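Local coordinates for protein alpha-1,4-endofucoidanase (Mariniflexile fucanivorans, PDB 6DLH) that hydrolyses fucoidan from within the chain as a retaining family 107 glycoside hydrolase, and binds calcium ions, at residues N152-I157 with A170-W175; N89-T94 with A163-V168; S678-L683 with N707-N712. One frame throughout, in Å; residues are numbered along the deposited sequence.

Contacts 1 and 2 sit side by side in the catalytic part of the enzyme, their centres 9 Å apart, and both are largely buried. They share the long excursion after strand 143-149: contact 1 folds its start back on helix 168-176, and contact 2 joins its end to the loop after strand 80-84. They meet where Ser92 OG lies 2.7 Å from Asn152 O, probably a hydrogen bond. Contact 3 is remote, its centre 49 Å from that of contact 1, in a partly buried corner of the last Ig-like domain. Contact 1 has no hydrogen bond between its segments and is mainly apolar, contact 2 adds one hydrogen bond from a tyrosine hydroxyl, and contact 3 combines strand pairing with an aromatic cluster.

Contact 1 (N152-I157 with A170-W175); sequences NLLARI and ARWMEW
Leu153 and Trp172, their CA atoms 6.7 Å apart, mark where the loop after strand 143-149 of the catalytic domain's sheet doubles back on the next helix, 168-176. Leu153 lies over one face of the indole in two places. Its CB makes a CH-pi contact with the five-membered ring, 3.7 Å from the centroid, and its CD1 rests over the middle of the ring system, 3.6 Å from Trp172 CD2. With CG anti to the backbone N (chi1 162°) and beside the carbonyl carbon, the indole is presented to Leu153. Leu154 takes the edge: its CD1 lies in the ring plane, 3.8 Å from Trp172 CD1. The same methyl touches Met173 CE at 3.8 Å; the side chains cross at about a right angle, the methionine bent at chi3. Asn152 OD1 accepts from Leu153 N, which stands above the amide plane, and Asn152 ND2 bonds Ser150 O, both on its own side. Cys203 of helix 198-216 and Ile101 of helix 100-104 also touch Trp172. With the close contacts all between carbon atoms, the hold across these segments is probably one of shape and excluded water, while Leu153 O takes a hydrogen bond from Ser169 at the helix start.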
ATOM      1  N   ASN A 152       9.843  -8.455  10.975  1.00 45.84           N
ATOM      2  CA  ASN A 152       8.636  -7.817  11.476  1.00 46.52           C
ATOM      3  C   ASN A 152       8.997  -6.627  12.369  1.00 47.35           C
ATOM      4  O   ASN A 152       9.766  -5.763  11.954  1.00 48.61           O
ATOM      5  CB  ASN A 152       7.636  -8.854  12.000  1.00 48.08           C
ATOM      6  CG  ASN A 152       8.111  -9.582  13.241  1.00 54.86           C
ATOM      7  OD1 ASN A 152       8.007  -9.059  14.352  1.00 53.97           O
ATOM      8  ND2 ASN A 152       8.626 -10.789  13.065  1.00 51.28           N
ATOM      9  N   LEU A 153       8.473  -6.609  13.603  1.00 51.66           N
ATOM     10  CA  LEU A 153       8.601  -5.472  14.507  1.00 52.06           C
ATOM     11  C   LEU A 153       9.990  -5.397  15.149  1.00 51.61           C
ATOM     12  O   LEU A 153      10.373  -4.346  15.664  1.00 51.14           O
ATOM     13  CB  LEU A 153       7.481  -5.530  15.553  1.00 51.57           C
ATOM     14  CG  LEU A 153       6.069  -5.280  15.015  1.00 52.31           C
ATOM     15  CD1 LEU A 153       5.013  -5.799  15.976  1.00 49.21           C
ATOM     16  CD2 LEU A 153       5.843  -3.805  14.707  1.00 49.18           C
ATOM     17  N   LEU A 154      10.756  -6.494  15.090  1.00 51.99           N
ATOM     18  CA  LEU A 154      12.123  -6.503  15.594  1.00 50.79           C
ATOM     19  C   LEU A 154      13.006  -5.615  14.722  1.00 52.13           C
ATOM     20  O   LEU A 154      12.649  -5.295  13.589  1.00 54.31           O
ATOM     21  CB  LEU A 154      12.660  -7.937  15.625  1.00 49.83           C
ATOM     22  CG  LEU A 154      12.158  -8.831  16.761  1.00 53.37           C
ATOM     23  CD1 LEU A 154      11.870  -8.032  18.026  1.00 53.12           C
ATOM     24  CD2 LEU A 154      10.933  -9.626  16.342  1.00 51.77           C
ATOM     25  N   ALA A 155      14.161  -5.224  15.269  1.00 51.80           N
ATOM     26  CA  ALA A 155      15.135  -4.430  14.539  1.00 54.43           C
ATOM     27  C   ALA A 155      16.167  -5.350  13.888  1.00 57.03           C
ATOM     28  O   ALA A 155      16.809  -6.150  14.564  1.00 59.78           O
ATOM     29  CB  ALA A 155      15.790  -3.433  15.463  1.00 53.33           C
ATOM     30  N   ARG A 156      16.317  -5.213  12.568  1.00 57.51           N
ATOM     31  CA  ARG A 156      17.212  -6.053  11.790  1.00 58.32           C
ATOM     32  C   ARG A 156      18.652  -5.737  12.180  1.00 58.99           C
ATOM     33  O   ARG A 156      19.458  -6.644  12.369  1.00 60.40           O
ATOM     34  CB  ARG A 156      16.972  -5.829  10.293  1.00 59.64           C
ATOM     35  CG  ARG A 156      17.547  -6.903   9.381  1.00 56.89           C
ATOM     36  CD  ARG A 156      17.549  -6.397   7.953  1.00 58.68           C
ATOM     37  NE  ARG A 156      18.292  -7.248   7.037  1.00 61.78           N
ATOM     38  CZ  ARG A 156      17.754  -8.204   6.289  1.00 60.59           C
ATOM     39  NH1 ARG A 156      16.455  -8.444   6.346  1.00 59.92           N
ATOM     40  NH2 ARG A 156      18.523  -8.919   5.489  1.00 59.25           N
ATOM     41  N   ILE A 157      18.954  -4.439  12.286  1.00 59.70           N
ATOM     42  CA  ILE A 157      20.240  -3.941  12.743  1.00 60.92           C
ATOM     43  C   ILE A 157      20.013  -3.258  14.093  1.00 64.42           C
ATOM     44  O   ILE A 157      19.731  -2.060  14.137  1.00 62.53           O
ATOM     45  CB  ILE A 157      20.839  -2.967  11.703  1.00 63.01           C
ATOM     46  CG1 ILE A 157      20.655  -3.440  10.255  1.00 64.06           C
ATOM     47  CG2 ILE A 157      22.289  -2.633  12.023  1.00 63.15           C
ATOM     48  CD1 ILE A 157      21.419  -4.701   9.891  1.00 65.74           C
ATOM     49  N   ALA A 170      12.092  -1.477  20.409  1.00 65.12           N
ATOM     50  CA  ALA A 170      12.212  -1.536  21.860  1.00 63.41           C
ATOM     51  C   ALA A 170      10.848  -1.798  22.496  1.00 59.15           C
ATOM     52  O   ALA A 170      10.689  -2.756  23.250  1.00 57.32           O
ATOM     53  CB  ALA A 170      12.839  -0.262  22.382  1.00 61.11           C
ATOM     54  N   ARG A 171       9.857  -0.966  22.142  1.00 55.82           N
ATOM     55  CA  ARG A 171       8.560  -0.986  22.799  1.00 53.89           C
ATOM     56  C   ARG A 171       7.812  -2.284  22.502  1.00 53.49           C
ATOM     57  O   ARG A 171       7.032  -2.748  23.333  1.00 56.60           O
ATOM     58  CB  ARG A 171       7.727   0.249  22.439  1.00 53.33           C
ATOM     59  CG  ARG A 171       8.262   1.555  23.010  1.00 52.75           C
ATOM     60  CD  ARG A 171       7.360   2.729  22.679  1.00 54.61           C
ATOM     61  NE  ARG A 171       8.040   4.011  22.809  1.00 54.60           N
ATOM     62  CZ  ARG A 171       7.549   5.178  22.398  1.00 58.14           C
ATOM     63  NH1 ARG A 171       8.240   6.290  22.592  1.00 57.80           N
ATOM     64  NH2 ARG A 171       6.375   5.235  21.792  1.00 58.82           N
ATOM     65  N   TRP A 172       8.033  -2.851  21.310  1.00 52.09           N
ATOM     66  CA  TRP A 172       7.381  -4.104  20.955  1.00 51.33           C
ATOM     67  C   TRP A 172       7.845  -5.213  21.894  1.00 51.69           C
ATOM     68  O   TRP A 172       7.024  -5.965  22.416  1.00 50.24           O
ATOM     69  CB  TRP A 172       7.636  -4.476  19.487  1.00 46.57           C
ATOM     70  CG  TRP A 172       7.379  -5.921  19.175  1.00 39.47           C
ATOM     71  CD1 TRP A 172       8.292  -6.842  18.747  1.00 38.60           C
ATOM     72  CD2 TRP A 172       6.128  -6.625  19.283  1.00 37.64           C
ATOM     73  NE1 TRP A 172       7.694  -8.060  18.558  1.00 35.99           N
ATOM     74  CE2 TRP A 172       6.369  -7.961  18.886  1.00 35.86           C
ATOM     75  CE3 TRP A 172       4.829  -6.262  19.656  1.00 37.74           C
ATOM     76  CZ2 TRP A 172       5.363  -8.925  18.853  1.00 34.74           C
ATOM     77  CZ3 TRP A 172       3.836  -7.221  19.635  1.00 37.73           C
ATOM     78  CH2 TRP A 172       4.100  -8.532  19.236  1.00 35.44           C
ATOM     79  N   MET A 173       9.172  -5.311  22.063  1.00 55.72           N
ATOM     80  CA  MET A 173       9.787  -6.259  22.979  1.00 60.92           C
ATOM     81  C   MET A 173       9.278  -5.987  24.396  1.00 62.71           C
ATOM     82  O   MET A 173       8.863  -6.913  25.091  1.00 58.30           O
ATOM     83  CB  MET A 173      11.315  -6.140  22.939  1.00 61.54           C
ATOM     84  CG  MET A 173      11.968  -6.833  21.747  1.00 59.89           C
ATOM     85  SD  MET A 173      13.577  -6.085  21.375  1.00 60.37           S
ATOM     86  CE  MET A 173      14.491  -7.508  20.793  1.00 60.72           C
ATOM     87  N   GLU A 174       9.275  -4.701  24.785  1.00 65.68           N
ATOM     88  CA  GLU A 174       8.761  -4.248  26.069  1.00 68.17           C
ATOM     89  C   GLU A 174       7.359  -4.806  26.298  1.00 68.47           C
ATOM     90  O   GLU A 174       7.092  -5.397  27.343  1.00 71.20           O
ATOM     91  CB  GLU A 174       8.739  -2.720  26.137  1.00 72.53           C
ATOM     92  CG  GLU A 174       9.045  -2.170  27.516  1.00 77.08           C
ATOM     93  CD  GLU A 174      10.533  -2.135  27.825  1.00 84.87           C
ATOM     94  OE1 GLU A 174      10.992  -2.993  28.607  1.00 84.27           O
ATOM     95  OE2 GLU A 174      11.233  -1.255  27.274  1.00 88.62           O
ATOM     96  N   TRP A 175       6.474  -4.626  25.307  1.00 66.14           N
ATOM     97  CA  TRP A 175       5.095  -5.082  25.408  1.00 65.35           C
ATOM     98  C   TRP A 175       5.049  -6.591  25.629  1.00 66.15           C
ATOM     99  O   TRP A 175       4.103  -7.108  26.223  1.00 67.37           O
ATOM    100  CB  TRP A 175       4.283  -4.681  24.167  1.00 59.75           C
ATOM    101  CG  TRP A 175       2.859  -5.158  24.209  1.00 54.32           C
ATOM    102  CD1 TRP A 175       1.792  -4.475  24.714  1.00 53.82           C
ATOM    103  CD2 TRP A 175       2.344  -6.430  23.764  1.00 51.38           C
ATOM    104  NE1 TRP A 175       0.650  -5.226  24.607  1.00 53.21           N
ATOM    105  CE2 TRP A 175       0.955  -6.430  24.027  1.00 50.38           C
ATOM    106  CE3 TRP A 175       2.906  -7.563  23.162  1.00 51.83           C
ATOM    107  CZ2 TRP A 175       0.129  -7.508  23.709  1.00 51.02           C
ATOM    108  CZ3 TRP A 175       2.090  -8.629  22.845  1.00 51.95           C
ATOM    109  CH2 TRP A 175       0.720  -8.601  23.116  1.00 53.97           C
TER

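Contact 2 (N89-T94 with A163-V168); sequences NIFSPT and ADYPDV
Tyr165 reaches from the loop before helix 168-176 to segment 89-94, joining two loops that follow neighbouring parallel strands, 80-84 and 143-149, of the catalytic domain's central sheet. Segment 89-94 contains a type I beta turn from Phe91 to Thr94, and Tyr165, Pro93 and Thr94 make up most of the interface. The tyrosine CG sits between the backbone N and the carbonyl carbon (chi1 38°), a setting that sends the ring across to the other loop. There its hydroxyl gives a short hydrogen bond to Ile90 O, just ahead of the turn and 2.5 Å from Tyr165 OH. The carbonyl lies at the edge of the phenol, near the ring plane, while the hydroxyl is tilted 33° from the plane of the carbonyl. This bond gives the buried phenol hydroxyl a polar partner.

The rest of the ring is met by carbon. Thr94 CG2 stands over one face, 4.1 Å from the ring centroid, in a CH-pi contact, and Pro93 CG comes in obliquely to Tyr165 CE2 at 3.9 Å. Pro93 CB also reaches Val168 CG1, a loose 4.5 Å contact that brings in the first turn of helix 168-176. Phe91 approaches the phenol oxygen obliquely through CD1, 3.5 Å from Tyr165 OH.

Outside the pair, Asp164 and Asp167 also bond Asn118 through their backbone atoms.

Within the turn Phe91 O accepts two bonds from a single residue, one from Thr94 N at 3.0 Å and one from Thr94 OG1 at 2.7 Å, the latter in the carbonyl plane and on a lone pair.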
ATOM      1  N   ASN A  89      13.306  -5.152   4.916  1.00 43.67           N
ATOM      2  CA  ASN A  89      14.574  -4.654   5.433  1.00 45.03           C
ATOM      3  C   ASN A  89      14.339  -3.884   6.736  1.00 44.07           C
ATOM      4  O   ASN A  89      13.582  -4.334   7.594  1.00 40.44           O
ATOM      5  CB  ASN A  89      15.306  -3.846   4.353  1.00 46.22           C
ATOM      6  CG  ASN A  89      16.814  -3.928   4.427  1.00 51.28           C
ATOM      7  OD1 ASN A  89      17.375  -4.990   4.691  1.00 56.43           O
ATOM      8  ND2 ASN A  89      17.479  -2.814   4.168  1.00 53.74           N
ATOM      9  N   ILE A  90      14.977  -2.712   6.865  1.00 43.79           N
ATOM     10  CA  ILE A  90      14.890  -1.900   8.072  1.00 45.10           C
ATOM     11  C   ILE A  90      13.498  -1.283   8.206  1.00 47.50           C
ATOM     12  O   ILE A  90      13.219  -0.617   9.199  1.00 50.84           O
ATOM     13  CB  ILE A  90      15.998  -0.830   8.120  1.00 45.76           C
ATOM     14  CG1 ILE A  90      15.884   0.173   6.967  1.00 45.77           C
ATOM     15  CG2 ILE A  90      17.375  -1.483   8.184  1.00 48.63           C
ATOM     16  CD1 ILE A  90      16.885   1.312   7.029  1.00 46.91           C
ATOM     17  N   PHE A  91      12.624  -1.521   7.220  1.00 45.32           N
ATOM     18  CA  PHE A  91      11.264  -1.001   7.255  1.00 40.25           C
ATOM     19  C   PHE A  91      10.282  -2.106   7.638  1.00 38.56           C
ATOM     20  O   PHE A  91       9.069  -1.918   7.555  1.00 40.87           O
ATOM     21  CB  PHE A  91      10.899  -0.365   5.909  1.00 38.67           C
ATOM     22  CG  PHE A  91      11.861   0.698   5.450  1.00 37.33           C
ATOM     23  CD1 PHE A  91      11.715   2.011   5.871  1.00 37.02           C
ATOM     24  CD2 PHE A  91      12.925   0.382   4.617  1.00 38.42           C
ATOM     25  CE1 PHE A  91      12.611   2.988   5.462  1.00 36.57           C
ATOM     26  CE2 PHE A  91      13.823   1.359   4.212  1.00 36.27           C
ATOM     27  CZ  PHE A  91      13.663   2.658   4.636  1.00 36.95           C
ATOM     28  N   SER A  92      10.812  -3.247   8.088  1.00 36.36           N
ATOM     29  CA  SER A  92       9.981  -4.391   8.436  1.00 39.09           C
ATOM     30  C   SER A  92       8.970  -4.085   9.544  1.00 41.43           C
ATOM     31  O   SER A  92       7.945  -4.761   9.614  1.00 43.42           O
ATOM     32  CB  SER A  92      10.806  -5.613   8.760  1.00 38.95           C
ATOM     33  OG  SER A  92      11.572  -5.406   9.934  1.00 37.97           O
ATOM     34  N   PRO A  93       9.214  -3.132  10.481  1.00 42.34           N
ATOM     35  CA  PRO A  93       8.185  -2.731  11.446  1.00 45.14           C
ATOM     36  C   PRO A  93       6.967  -2.004  10.870  1.00 44.31           C
ATOM     37  O   PRO A  93       5.867  -2.120  11.408  1.00 41.32           O
ATOM     38  CB  PRO A  93       8.928  -1.794  12.419  1.00 44.64           C
ATOM     39  CG  PRO A  93      10.388  -2.144  12.229  1.00 44.99           C
ATOM     40  CD  PRO A  93      10.502  -2.474  10.755  1.00 43.73           C
ATOM     41  N   THR A  94       7.169  -1.257   9.777  1.00 43.51           N
ATOM     42  CA  THR A  94       6.117  -0.424   9.216  1.00 41.65           C
ATOM     43  C   THR A  94       5.065  -1.292   8.525  1.00 41.61           C
ATOM     44  O   THR A  94       5.369  -1.975   7.548  1.00 43.04           O
ATOM     45  CB  THR A  94       6.709   0.649   8.297  1.00 44.82           C
ATOM     46  OG1 THR A  94       7.199   0.005   7.118  1.00 46.40           O
ATOM     47  CG2 THR A  94       7.803   1.449   8.969  1.00 43.69           C
ATOM     48  N   ALA A 163      15.198   6.839  12.541  1.00 54.74           N
ATOM     49  CA  ALA A 163      14.852   8.199  12.930  1.00 55.30           C
ATOM     50  C   ALA A 163      13.400   8.554  12.599  1.00 57.14           C
ATOM     51  O   ALA A 163      13.039   9.729  12.659  1.00 58.74           O
ATOM     52  CB  ALA A 163      15.815   9.167  12.282  1.00 56.22           C
ATOM     53  N   ASP A 164      12.571   7.552  12.268  1.00 53.23           N
ATOM     54  CA  ASP A 164      11.160   7.785  11.988  1.00 52.86           C
ATOM     55  C   ASP A 164      10.294   6.981  12.955  1.00 52.16           C
ATOM     56  O   ASP A 164       9.155   7.354  13.228  1.00 51.53           O
ATOM     57  CB  ASP A 164      10.812   7.534  10.516  1.00 51.89           C
ATOM     58  CG  ASP A 164      11.302   8.636   9.591  1.00 52.26           C
ATOM     59  OD1 ASP A 164      12.375   8.458   8.975  1.00 55.87           O
ATOM     60  OD2 ASP A 164      10.613   9.666   9.495  1.00 53.09           O
ATOM     61  N   TYR A 165      10.846   5.871  13.453  1.00 54.50           N
ATOM     62  CA  TYR A 165      10.217   5.060  14.484  1.00 56.39           C
ATOM     63  C   TYR A 165      11.292   4.649  15.491  1.00 59.76           C
ATOM     64  O   TYR A 165      11.471   3.461  15.762  1.00 58.35           O
ATOM     65  CB  TYR A 165       9.450   3.886  13.860  1.00 56.98           C
ATOM     66  CG  TYR A 165      10.124   3.259  12.663  1.00 56.99           C
ATOM     67  CD1 TYR A 165      10.038   3.846  11.407  1.00 57.52           C
ATOM     68  CD2 TYR A 165      10.864   2.090  12.780  1.00 54.91           C
ATOM     69  CE1 TYR A 165      10.670   3.297  10.302  1.00 56.03           C
ATOM     70  CE2 TYR A 165      11.498   1.525  11.684  1.00 53.97           C
ATOM     71  CZ  TYR A 165      11.402   2.131  10.441  1.00 54.92           C
ATOM     72  OH  TYR A 165      12.029   1.597   9.352  1.00 53.69           O
ATOM     73  N   PRO A 166      12.008   5.626  16.105  1.00 63.79           N
ATOM     74  CA  PRO A 166      13.254   5.362  16.833  1.00 63.38           C
ATOM     75  C   PRO A 166      13.251   4.253  17.884  1.00 60.10           C
ATOM     76  O   PRO A 166      14.282   3.619  18.089  1.00 60.66           O
ATOM     77  CB  PRO A 166      13.601   6.716  17.477  1.00 63.10           C
ATOM     78  CG  PRO A 166      12.949   7.725  16.565  1.00 63.33           C
ATOM     79  CD  PRO A 166      11.658   7.058  16.135  1.00 64.30           C
ATOM     80  N   ASP A 167      12.105   4.007  18.529  1.00 58.44           N
ATOM     81  CA  ASP A 167      12.086   3.036  19.616  1.00 61.51           C
ATOM     82  C   ASP A 167      10.831   2.166  19.590  1.00 59.92           C
ATOM     83  O   ASP A 167      10.392   1.694  20.636  1.00 61.16           O
ATOM     84  CB  ASP A 167      12.351   3.684  20.983  1.00 67.55           C
ATOM     85  CG  ASP A 167      11.847   5.112  21.125  1.00 66.86           C
ATOM     86  OD1 ASP A 167      10.616   5.304  21.099  1.00 59.49           O
ATOM     87  OD2 ASP A 167      12.697   6.024  21.256  1.00 68.92           O
ATOM     88  N   VAL A 168      10.289   1.920  18.389  1.00 59.90           N
ATOM     89  CA  VAL A 168       9.154   1.021  18.235  1.00 56.87           C
ATOM     90  C   VAL A 168       9.603  -0.418  18.487  1.00 57.10           C
ATOM     91  O   VAL A 168       8.864  -1.198  19.089  1.00 52.68           O
ATOM     92  CB  VAL A 168       8.480   1.176  16.857  1.00 58.11           C
ATOM     93  CG1 VAL A 168       7.774  -0.097  16.415  1.00 56.57           C
ATOM     94  CG2 VAL A 168       7.510   2.344  16.837  1.00 57.91           C
TER

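Contact 3 (S678-L683 with N707-N712); sequences SGPDWL and NSFTFN
Trp682 NE1 donates to Asn707 OD1 at 3.0 Å in an almost straight bond, 173° at the hydrogen; the oxygen lies in the indole plane, while the nitrogen stands above the plane of the amide. The amide's other end is held by Asp703 O, which accepts from Asn707 ND2 and so fixes which way the group faces. At the far end Ser678 and Thr710 form an antiparallel hydrogen-bonded pair: Thr710 N gives to Ser678 O at 3.1 Å. On the sheet face that carries both their side chains Ser678 OG and Thr710 OG1 share a hydrogen bond of 2.9 Å, and Thr710 OG1 also bonds to Thr677.

Between these polar ends Phe709 is sandwiched. Leu683 CD2 sits over the centre of one face, 3.5 Å from the centroid, and Pro680 CD lies over the opposite face nearer the rim. Pro680 O meets the ring edge at Phe709 CE2 and is hydrogen-bonded by Lys676 NZ of strand 674-678. That edge region also points at the indole: Phe709 CZ lies above Trp682 in an offset edge-to-face pair, planes at 86°. The ring gets there with CG anti to the carbonyl carbon (chi1 -57°). Gly679 CA lies 3.3 Å from Ser708 O, and a CB there would clash with that oxygen and, at these backbone angles, with Ser678 O. An alanine in place of Trp682 is likely to leave Asn707 OD1 without this donor and the edge of Phe709 less well covered.

In this Ig-like domain the turn 680-683 leaves edge strand 674-678 and folds over strand 705-713, which pairs on its other side with strand 720-729; Leu683 and Phe711 both reach Leu695 of strand 692-697.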
ATOM      1  N   SER A 678      20.616  46.860  11.979  1.00 45.43           N
ATOM      2  CA  SER A 678      21.994  47.045  12.421  1.00 46.25           C
ATOM      3  C   SER A 678      22.799  45.748  12.336  1.00 48.81           C
ATOM      4  O   SER A 678      22.230  44.675  12.137  1.00 52.84           O
ATOM      5  CB  SER A 678      22.069  47.644  13.805  1.00 45.59           C
ATOM      6  OG  SER A 678      21.836  46.658  14.797  1.00 50.85           O
ATOM      7  N   GLY A 679      24.128  45.884  12.488  1.00 49.81           N
ATOM      8  CA  GLY A 679      25.083  44.788  12.586  1.00 44.90           C
ATOM      9  C   GLY A 679      26.020  44.734  11.378  1.00 45.19           C
ATOM     10  O   GLY A 679      25.744  45.369  10.360  1.00 42.41           O
ATOM     11  N   PRO A 680      27.126  43.950  11.438  1.00 43.81           N
ATOM     12  CA  PRO A 680      28.107  43.861  10.346  1.00 45.93           C
ATOM     13  C   PRO A 680      27.557  43.773   8.920  1.00 50.44           C
ATOM     14  O   PRO A 680      26.500  43.186   8.682  1.00 49.75           O
ATOM     15  CB  PRO A 680      28.872  42.575  10.685  1.00 41.84           C
ATOM     16  CG  PRO A 680      28.859  42.552  12.200  1.00 42.07           C
ATOM     17  CD  PRO A 680      27.500  43.103  12.585  1.00 42.57           C
ATOM     18  N   ASP A 681      28.329  44.333   7.977  1.00 53.11           N
ATOM     19  CA  ASP A 681      27.893  44.635   6.621  1.00 55.46           C
ATOM     20  C   ASP A 681      27.806  43.378   5.757  1.00 54.48           C
ATOM     21  O   ASP A 681      27.128  43.392   4.730  1.00 52.74           O
ATOM     22  CB  ASP A 681      28.840  45.624   5.935  1.00 57.73           C
ATOM     23  CG  ASP A 681      28.520  47.083   6.203  1.00 60.99           C
ATOM     24  OD1 ASP A 681      27.427  47.359   6.749  1.00 60.89           O
ATOM     25  OD2 ASP A 681      29.366  47.935   5.857  1.00 60.56           O
ATOM     26  N   TRP A 682      28.501  42.308   6.162  1.00 48.50           N
ATOM     27  CA  TRP A 682      28.637  41.146   5.296  1.00 51.32           C
ATOM     28  C   TRP A 682      27.315  40.403   5.092  1.00 50.23           C
ATOM     29  O   TRP A 682      27.125  39.800   4.037  1.00 49.02           O
ATOM     30  CB  TRP A 682      29.777  40.220   5.743  1.00 50.16           C
ATOM     31  CG  TRP A 682      29.591  39.562   7.074  1.00 54.49           C
ATOM     32  CD1 TRP A 682      30.059  40.001   8.278  1.00 56.23           C
ATOM     33  CD2 TRP A 682      28.928  38.311   7.336  1.00 56.78           C
ATOM     34  NE1 TRP A 682      29.721  39.122   9.270  1.00 57.51           N
ATOM     35  CE2 TRP A 682      29.029  38.074   8.724  1.00 57.44           C
ATOM     36  CE3 TRP A 682      28.261  37.372   6.538  1.00 54.12           C
ATOM     37  CZ2 TRP A 682      28.481  36.942   9.329  1.00 59.61           C
ATOM     38  CZ3 TRP A 682      27.722  36.254   7.136  1.00 56.77           C
ATOM     39  CH2 TRP A 682      27.830  36.044   8.512  1.00 59.30           C
ATOM     40  N   LEU A 683      26.410  40.457   6.083  1.00 46.70           N
ATOM     41  CA  LEU A 683      25.170  39.692   6.045  1.00 44.99           C
ATOM     42  C   LEU A 683      24.005  40.592   5.628  1.00 46.75           C
ATOM     43  O   LEU A 683      23.715  41.592   6.283  1.00 46.33           O
ATOM     44  CB  LEU A 683      24.938  39.055   7.422  1.00 45.56           C
ATOM     45  CG  LEU A 683      23.653  38.237   7.592  1.00 47.61           C
ATOM     46  CD1 LEU A 683      23.888  36.760   7.299  1.00 45.61           C
ATOM     47  CD2 LEU A 683      23.097  38.396   8.997  1.00 45.78           C
ATOM     48  N   ASN A 707      28.690  37.671  15.949  1.00 41.31           N
ATOM     49  CA  ASN A 707      28.263  38.795  15.131  1.00 41.31           C
ATOM     50  C   ASN A 707      26.790  39.076  15.406  1.00 43.35           C
ATOM     51  O   ASN A 707      25.935  38.250  15.089  1.00 43.71           O
ATOM     52  CB  ASN A 707      28.455  38.514  13.637  1.00 41.96           C
ATOM     53  CG  ASN A 707      29.900  38.558  13.183  1.00 42.07           C
ATOM     54  OD1 ASN A 707      30.217  39.251  12.217  1.00 44.87           O
ATOM     55  ND2 ASN A 707      30.781  37.838  13.867  1.00 36.52           N
ATOM     56  N   SER A 708      26.508  40.257  15.976  1.00 42.61           N
ATOM     57  CA  SER A 708      25.162  40.592  16.406  1.00 41.49           C
ATOM     58  C   SER A 708      24.472  41.474  15.366  1.00 43.28           C
ATOM     59  O   SER A 708      25.051  42.441  14.873  1.00 47.13           O
ATOM     60  CB  SER A 708      25.184  41.216  17.776  1.00 42.74           C
ATOM     61  OG  SER A 708      23.873  41.570  18.191  1.00 45.22           O
ATOM     62  N   PHE A 709      23.226  41.119  15.036  1.00 41.85           N
ATOM     63  CA  PHE A 709      22.439  41.840  14.048  1.00 44.79           C
ATOM     64  C   PHE A 709      21.048  42.116  14.609  1.00 44.76           C
ATOM     65  O   PHE A 709      20.604  41.442  15.534  1.00 47.54           O
ATOM     66  CB  PHE A 709      22.294  41.022  12.760  1.00 43.69           C
ATOM     67  CG  PHE A 709      23.589  40.612  12.107  1.00 45.05           C
ATOM     68  CD1 PHE A 709      24.275  39.481  12.534  1.00 44.53           C
ATOM     69  CD2 PHE A 709      24.122  41.352  11.061  1.00 43.52           C
ATOM     70  CE1 PHE A 709      25.466  39.105  11.934  1.00 44.11           C
ATOM     71  CE2 PHE A 709      25.316  40.975  10.464  1.00 43.71           C
ATOM     72  CZ  PHE A 709      25.984  39.852  10.899  1.00 43.02           C
ATOM     73  N   THR A 710      20.359  43.107  14.036  1.00 42.13           N
ATOM     74  CA  THR A 710      18.977  43.352  14.414  1.00 43.10           C
ATOM     75  C   THR A 710      18.128  43.443  13.146  1.00 43.53           C
ATOM     76  O   THR A 710      18.562  43.999  12.137  1.00 43.94           O
ATOM     77  CB  THR A 710      18.844  44.552  15.371  1.00 44.28           C
ATOM     78  OG1 THR A 710      19.070  45.763  14.647  1.00 43.25           O
ATOM     79  CG2 THR A 710      19.782  44.483  16.560  1.00 43.17           C
ATOM     80  N   PHE A 711      16.917  42.882  13.214  1.00 42.67           N
ATOM     81  CA  PHE A 711      16.033  42.836  12.062  1.00 42.85           C
ATOM     82  C   PHE A 711      14.630  43.260  12.480  1.00 43.16           C
ATOM     83  O   PHE A 711      14.182  42.962  13.583  1.00 41.42           O
ATOM     84  CB  PHE A 711      16.056  41.448  11.404  1.00 41.97           C
ATOM     85  CG  PHE A 711      17.314  41.137  10.626  1.00 42.86           C
ATOM     86  CD1 PHE A 711      18.409  40.543  11.241  1.00 38.81           C
ATOM     87  CD2 PHE A 711      17.414  41.450   9.275  1.00 43.22           C
ATOM     88  CE1 PHE A 711      19.564  40.262  10.525  1.00 39.58           C
ATOM     89  CE2 PHE A 711      18.573  41.173   8.561  1.00 42.04           C
ATOM     90  CZ  PHE A 711      19.649  40.582   9.189  1.00 39.21           C
ATOM     91  N   ASN A 712      13.939  43.953  11.576  1.00 44.51           N
ATOM     92  CA  ASN A 712      12.623  44.467  11.902  1.00 49.40           C
ATOM     93  C   ASN A 712      11.573  43.772  11.041  1.00 49.30           C
ATOM     94  O   ASN A 712      11.761  43.599   9.838  1.00 48.17           O
ATOM     95  CB  ASN A 712      12.573  46.000  11.893  1.00 47.68           C
ATOM     96  CG  ASN A 712      11.188  46.533  12.194  1.00 51.30           C
ATOM     97  OD1 ASN A 712      10.880  46.868  13.338  1.00 55.61           O
ATOM     98  ND2 ASN A 712      10.334  46.582  11.183  1.00 52.61           N
TER